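Local coordinates for DUF4276 family protein (Pyrococcus horikoshii, PDB 2P62), which is of unknown function but belongs to a family of the Toprim-like clan, a relationship that leaves its activity open, at residues L156-L159 against A160-G164; D103-E106 against W107-F111. All blocks are in the same frame, centred on the assembly; numbering follows the deposited sequence.

Contacts 1 and 2 illustrate how one backbone pattern, a run of four i to i+4 hydrogen bonds, serves two differently placed helices. Contact 1 closes helix 152-162 among other helices: half of its touching residues are buried, and its polar side-chain ends pair with residues of the surrounding elements. Contact 2 spans the short helix 104-109, which rests on the mixed sheet with one buried residue, V108, and much of its other side exposed. Contact 2 includes its helix start, capped by D103, and contact 1 its helix end, closed by a Schellman glycine. The two share no helix or strand. The centres of contacts 1 and 2 lie about 30 Å apart and their nearest atoms about 17 Å.

Contact 1. Residues L156-L159 against A160-G164; sequences LAYL and AKLDG
From L156 O to A160 N and on to L159 O with D163 N, four successive carbonyls of 156-159 receive the amides four residues ahead, the straightest of these bonds being L162 N to Y158 O at 173°. The helix then stops in a Schellman motif: G164 takes positive phi, 78°, and its N reaches back to K161 O at 2.6 Å.

One side-chain pair spans the turn. The isobutyl end of L162 crosses the Y158 ring obliquely, with L162 CD1 3.6 Å from Y158 CE1, while its other branch, L162 CD2, comes within 3.8 Å of Y158 CZ. L162 CG stands anti to its own carbonyl carbon (chi1 -57°), which turns the side chain back along the helix, over Y158 O at 3.3 Å from L162 CG and against the ring. The hydroxyl end has its own partner, through a hydrogen bond between Y158 OH and E229. Replacing Y158 by an alanine would probably take from the L162 methyls the ring they lie against on this side, and leave E229 without this hydroxyl partner. On another side of the turn, A160 CB sits 3.4 Å from A157 O.

D163, just past the last helical residue, directs its carboxylate to R218 in a salt bridge and to Y211 in a hydrogen bond, and K161 NZ bonds to N142 O. L159 and L162 both pack on F226 of helix 220-229, while L156 and L159 meet Y208 and Y211 of helix 204-218, which sets this helix end within a helical cluster.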
ATOM      1  N   LEU A 156      17.528   2.036  -4.255  1.00 30.55           N
ATOM      2  CA  LEU A 156      16.829   0.830  -4.713  1.00 29.22           C
ATOM      3  C   LEU A 156      17.123   0.626  -6.196  1.00 26.93           C
ATOM      4  O   LEU A 156      17.285  -0.498  -6.660  1.00 25.82           O
ATOM      5  CB  LEU A 156      15.311   0.970  -4.508  1.00 31.64           C
ATOM      6  CG  LEU A 156      14.617   0.351  -3.278  1.00 33.98           C
ATOM      7  CD1 LEU A 156      14.721  -1.174  -3.345  1.00 34.41           C
ATOM      8  CD2 LEU A 156      15.236   0.864  -2.005  1.00 33.79           C
ATOM      9  N   ALA A 157      17.184   1.724  -6.937  1.00 24.95           N
ATOM     10  CA  ALA A 157      17.478   1.658  -8.360  1.00 25.24           C
ATOM     11  C   ALA A 157      18.908   1.151  -8.558  1.00 26.63           C
ATOM     12  O   ALA A 157      19.192   0.440  -9.524  1.00 25.48           O
ATOM     13  CB  ALA A 157      17.317   3.036  -8.995  1.00 21.86           C
ATOM     14  N   TYR A 158      19.807   1.511  -7.640  1.00 26.64           N
ATOM     15  CA  TYR A 158      21.198   1.088  -7.742  1.00 27.56           C
ATOM     16  C   TYR A 158      21.332  -0.405  -7.465  1.00 26.85           C
ATOM     17  O   TYR A 158      22.153  -1.096  -8.079  1.00 24.83           O
ATOM     18  CB  TYR A 158      22.077   1.907  -6.787  1.00 29.52           C
ATOM     19  CG  TYR A 158      23.555   1.648  -6.958  1.00 30.79           C
ATOM     20  CD1 TYR A 158      24.217   0.737  -6.145  1.00 31.43           C
ATOM     21  CD2 TYR A 158      24.283   2.295  -7.956  1.00 34.29           C
ATOM     22  CE1 TYR A 158      25.568   0.469  -6.314  1.00 35.33           C
ATOM     23  CE2 TYR A 158      25.639   2.038  -8.138  1.00 37.61           C
ATOM     24  CZ  TYR A 158      26.276   1.120  -7.310  1.00 38.67           C
ATOM     25  OH  TYR A 158      27.616   0.851  -7.481  1.00 42.29           O
ATOM     26  N   LEU A 159      20.515  -0.902  -6.545  1.00 27.28           N
ATOM     27  CA  LEU A 159      20.525  -2.319  -6.226  1.00 28.99           C
ATOM     28  C   LEU A 159      20.025  -3.073  -7.462  1.00 29.56           C
ATOM     29  O   LEU A 159      20.562  -4.121  -7.816  1.00 30.04           O
ATOM     30  CB  LEU A 159      19.612  -2.603  -5.028  1.00 29.21           C
ATOM     31  CG  LEU A 159      19.461  -4.077  -4.618  1.00 31.86           C
ATOM     32  CD1 LEU A 159      20.812  -4.660  -4.259  1.00 32.27           C
ATOM     33  CD2 LEU A 159      18.508  -4.185  -3.439  1.00 31.25           C
ATOM     34  N   ALA A 160      19.004  -2.527  -8.121  1.00 29.27           N
ATOM     35  CA  ALA A 160      18.450  -3.149  -9.319  1.00 31.29           C
ATOM     36  C   ALA A 160      19.536  -3.220 -10.385  1.00 32.22           C
ATOM     37  O   ALA A 160      19.660  -4.214 -11.102  1.00 33.29           O
ATOM     38  CB  ALA A 160      17.249  -2.349  -9.833  1.00 30.93           C
ATOM     39  N   LYS A 161      20.321  -2.156 -10.480  1.00 33.56           N
ATOM     40  CA  LYS A 161      21.414  -2.101 -11.438  1.00 34.25           C
ATOM     41  C   LYS A 161      22.414  -3.230 -11.171  1.00 33.47           C
ATOM     42  O   LYS A 161      22.689  -4.042 -12.050  1.00 34.41           O
ATOM     43  CB  LYS A 161      22.115  -0.742 -11.351  1.00 34.41           C
ATOM     44  CG  LYS A 161      23.206  -0.529 -12.389  1.00 35.88           C
ATOM     45  CD  LYS A 161      23.648   0.924 -12.394  1.00 36.73           C
ATOM     46  CE  LYS A 161      24.664   1.209 -13.483  1.00 36.25           C
ATOM     47  NZ  LYS A 161      24.973   2.663 -13.555  1.00 36.92           N
ATOM     48  N   LEU A 162      22.950  -3.290  -9.957  1.00 34.48           N
ATOM     49  CA  LEU A 162      23.916  -4.332  -9.618  1.00 35.34           C
ATOM     50  C   LEU A 162      23.379  -5.718  -9.913  1.00 36.64           C
ATOM     51  O   LEU A 162      24.131  -6.620 -10.288  1.00 37.91           O
ATOM     52  CB  LEU A 162      24.293  -4.256  -8.142  1.00 35.84           C
ATOM     53  CG  LEU A 162      24.876  -2.920  -7.669  1.00 35.30           C
ATOM     54  CD1 LEU A 162      25.429  -3.090  -6.251  1.00 35.50           C
ATOM     55  CD2 LEU A 162      25.973  -2.468  -8.613  1.00 33.11           C
ATOM     56  N   ASP A 163      22.069  -5.872  -9.744  1.00 37.07           N
ATOM     57  CA  ASP A 163      21.391  -7.143  -9.970  1.00 36.33           C
ATOM     58  C   ASP A 163      21.220  -7.401 -11.474  1.00 37.24           C
ATOM     59  O   ASP A 163      20.724  -8.451 -11.880  1.00 37.16           O
ATOM     60  CB  ASP A 163      20.027  -7.109  -9.276  1.00 36.01           C
ATOM     61  CG  ASP A 163      19.440  -8.490  -9.048  1.00 34.19           C
ATOM     62  OD1 ASP A 163      18.253  -8.561  -8.703  1.00 33.82           O
ATOM     63  OD2 ASP A 163      20.149  -9.504  -9.196  1.00 37.90           O
ATOM     64  N   GLY A 164      21.627  -6.435 -12.294  1.00 37.85           N
ATOM     65  CA  GLY A 164      21.507  -6.587 -13.735  1.00 38.39           C
ATOM     66  C   GLY A 164      20.115  -6.353 -14.305  1.00 39.78           C
ATOM     67  O   GLY A 164      19.888  -6.559 -15.502  1.00 39.57           O
TER

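Contact 2. Residues D103-E106 against W107-F111; sequences DVFE and WVLSF
D103 joins W107 through the first backbone bond of the helix, W107 N to D103 O at 3.0 Å, nearly straight at 164°. It is also the N-cap: D103 OD1 accepts from F105 N at 2.8 Å, met on the anti side of the carboxylate, thereby satisfying an amide of the first turn that has no helical carbonyl before it.

V104 follows with two apolar neighbours. With CG1 set between the backbone N and the carbonyl carbon (chi1 64°), CG2 falls anti to N and meets the edge of the W107 indole, V104 CG2 to W107 CE3 being 4.0 Å, and lies more loosely beside V108 CG2. V104 and V108 also face P133 of strand 129-136, the arrangement of a short amphipathic helix laid on a mixed beta-sheet. The indole takes part beyond the helix too, in cation-pi contacts with R96 and K68, and one of its faces receives F111 CE1, 3.6 Å above the plane and offset toward the rim.

At F105 the partner is one turn on: L109 CD2 approaches the F105 ring obliquely, 4.2 Å from F105 CE1, and both residues touch I124 of strand 123-126.

E106 contributes mainly its carbonyl: S110 N donates to E106 O at 2.9 Å, with the donor tilted 21° from the carbonyl plane. The S110 hydroxyl turns back into the same turn, S110 OG donating to W107 O at 2.7 Å.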
ATOM      1  N   ASP A 103      20.015  20.105   4.492  1.00 31.10           N
ATOM      2  CA  ASP A 103      20.818  19.017   5.030  1.00 30.04           C
ATOM      3  C   ASP A 103      20.129  18.416   6.258  1.00 27.44           C
ATOM      4  O   ASP A 103      19.692  19.130   7.161  1.00 29.21           O
ATOM      5  CB  ASP A 103      22.222  19.541   5.356  1.00 27.84           C
ATOM      6  CG  ASP A 103      23.175  18.444   5.763  1.00 29.79           C
ATOM      7  OD1 ASP A 103      23.010  17.909   6.876  1.00 34.22           O
ATOM      8  OD2 ASP A 103      24.087  18.106   4.976  1.00 28.37           O
ATOM      9  N   VAL A 104      20.019  17.097   6.281  1.00 25.36           N
ATOM     10  CA  VAL A 104      19.352  16.427   7.388  1.00 26.00           C
ATOM     11  C   VAL A 104      19.949  16.781   8.756  1.00 26.84           C
ATOM     12  O   VAL A 104      19.222  16.860   9.753  1.00 27.42           O
ATOM     13  CB  VAL A 104      19.359  14.894   7.179  1.00 24.32           C
ATOM     14  CG1 VAL A 104      20.785  14.367   7.191  1.00 24.24           C
ATOM     15  CG2 VAL A 104      18.502  14.216   8.229  1.00 21.86           C
ATOM     16  N   PHE A 105      21.259  17.004   8.810  1.00 26.85           N
ATOM     17  CA  PHE A 105      21.890  17.363  10.077  1.00 26.91           C
ATOM     18  C   PHE A 105      21.313  18.680  10.608  1.00 26.76           C
ATOM     19  O   PHE A 105      20.926  18.774  11.775  1.00 28.99           O
ATOM     20  CB  PHE A 105      23.412  17.474   9.919  1.00 24.14           C
ATOM     21  CG  PHE A 105      24.135  17.672  11.220  1.00 23.17           C
ATOM     22  CD1 PHE A 105      24.264  18.947  11.778  1.00 21.49           C
ATOM     23  CD2 PHE A 105      24.637  16.578  11.923  1.00 20.77           C
ATOM     24  CE1 PHE A 105      24.881  19.132  13.022  1.00 18.91           C
ATOM     25  CE2 PHE A 105      25.255  16.751  13.167  1.00 18.41           C
ATOM     26  CZ  PHE A 105      25.375  18.036  13.718  1.00 17.54           C
ATOM     27  N   GLU A 106      21.254  19.696   9.755  1.00 26.61           N
ATOM     28  CA  GLU A 106      20.689  20.982  10.159  1.00 26.92           C
ATOM     29  C   GLU A 106      19.194  20.815  10.506  1.00 27.01           C
ATOM     30  O   GLU A 106      18.703  21.389  11.480  1.00 23.65           O
ATOM     31  CB  GLU A 106      20.863  22.011   9.034  1.00 25.30           C
ATOM     32  CG  GLU A 106      22.305  22.466   8.812  1.00 29.09           C
ATOM     33  CD  GLU A 106      22.479  23.272   7.524  1.00 34.54           C
ATOM     34  OE1 GLU A 106      21.626  24.156   7.263  1.00 37.20           O
ATOM     35  OE2 GLU A 106      23.465  23.034   6.779  1.00 29.29           O
ATOM     36  N   TRP A 107      18.482  20.012   9.716  1.00 26.10           N
ATOM     37  CA  TRP A 107      17.061  19.775   9.948  1.00 27.52           C
ATOM     38  C   TRP A 107      16.823  19.265  11.378  1.00 28.51           C
ATOM     39  O   TRP A 107      16.016  19.819  12.134  1.00 28.79           O
ATOM     40  CB  TRP A 107      16.542  18.780   8.903  1.00 29.58           C
ATOM     41  CG  TRP A 107      15.072  18.484   8.981  1.00 30.61           C
ATOM     42  CD1 TRP A 107      14.047  19.386   9.003  1.00 30.23           C
ATOM     43  CD2 TRP A 107      14.467  17.185   9.060  1.00 29.74           C
ATOM     44  NE1 TRP A 107      12.839  18.726   9.096  1.00 30.75           N
ATOM     45  CE2 TRP A 107      13.069  17.377   9.133  1.00 28.91           C
ATOM     46  CE3 TRP A 107      14.973  15.876   9.075  1.00 28.94           C
ATOM     47  CZ2 TRP A 107      12.167  16.310   9.226  1.00 31.40           C
ATOM     48  CZ3 TRP A 107      14.074  14.809   9.166  1.00 32.08           C
ATOM     49  CH2 TRP A 107      12.686  15.036   9.239  1.00 30.35           C
ATOM     50  N   VAL A 108      17.546  18.223  11.765  1.00 28.03           N
ATOM     51  CA  VAL A 108      17.398  17.677  13.103  1.00 26.32           C
ATOM     52  C   VAL A 108      17.841  18.686  14.164  1.00 26.00           C
ATOM     53  O   VAL A 108      17.140  18.917  15.147  1.00 23.77           O
ATOM     54  CB  VAL A 108      18.216  16.379  13.243  1.00 25.15           C
ATOM     55  CG1 VAL A 108      18.148  15.852  14.681  1.00 25.02           C
ATOM     56  CG2 VAL A 108      17.678  15.344  12.271  1.00 22.31           C
ATOM     57  N   LEU A 109      19.007  19.286  13.951  1.00 25.26           N
ATOM     58  CA  LEU A 109      19.552  20.262  14.884  1.00 27.22           C
ATOM     59  C   LEU A 109      18.555  21.383  15.210  1.00 27.68           C
ATOM     60  O   LEU A 109      18.485  21.856  16.354  1.00 25.52           O
ATOM     61  CB  LEU A 109      20.840  20.862  14.314  1.00 29.21           C
ATOM     62  CG  LEU A 109      21.640  21.688  15.325  1.00 30.35           C
ATOM     63  CD1 LEU A 109      22.192  20.765  16.412  1.00 29.97           C
ATOM     64  CD2 LEU A 109      22.764  22.414  14.626  1.00 31.73           C
ATOM     65  N   SER A 110      17.793  21.808  14.203  1.00 27.18           N
ATOM     66  CA  SER A 110      16.797  22.868  14.371  1.00 28.45           C
ATOM     67  C   SER A 110      15.649  22.453  15.298  1.00 29.27           C
ATOM     68  O   SER A 110      14.839  23.289  15.690  1.00 29.50           O
ATOM     69  CB  SER A 110      16.209  23.277  13.013  1.00 27.81           C
ATOM     70  OG  SER A 110      15.220  22.337  12.580  1.00 30.05           O
ATOM     71  N   PHE A 111      15.577  21.167  15.636  1.00 30.50           N
ATOM     72  CA  PHE A 111      14.537  20.658  16.530  1.00 33.61           C
ATOM     73  C   PHE A 111      15.002  20.670  17.982  1.00 35.28           C
ATOM     74  O   PHE A 111      14.190  20.580  18.898  1.00 36.32           O
ATOM     75  CB  PHE A 111      14.156  19.215  16.150  1.00 33.92           C
ATOM     76  CG  PHE A 111      13.568  19.086  14.776  1.00 33.76           C
ATOM     77  CD1 PHE A 111      13.788  17.944  14.016  1.00 33.64           C
ATOM     78  CD2 PHE A 111      12.825  20.122  14.228  1.00 35.12           C
ATOM     79  CE1 PHE A 111      13.284  17.842  12.730  1.00 33.38           C
ATOM     80  CE2 PHE A 111      12.315  20.032  12.942  1.00 35.49           C
ATOM     81  CZ  PHE A 111      12.546  18.890  12.191  1.00 34.74           C
TER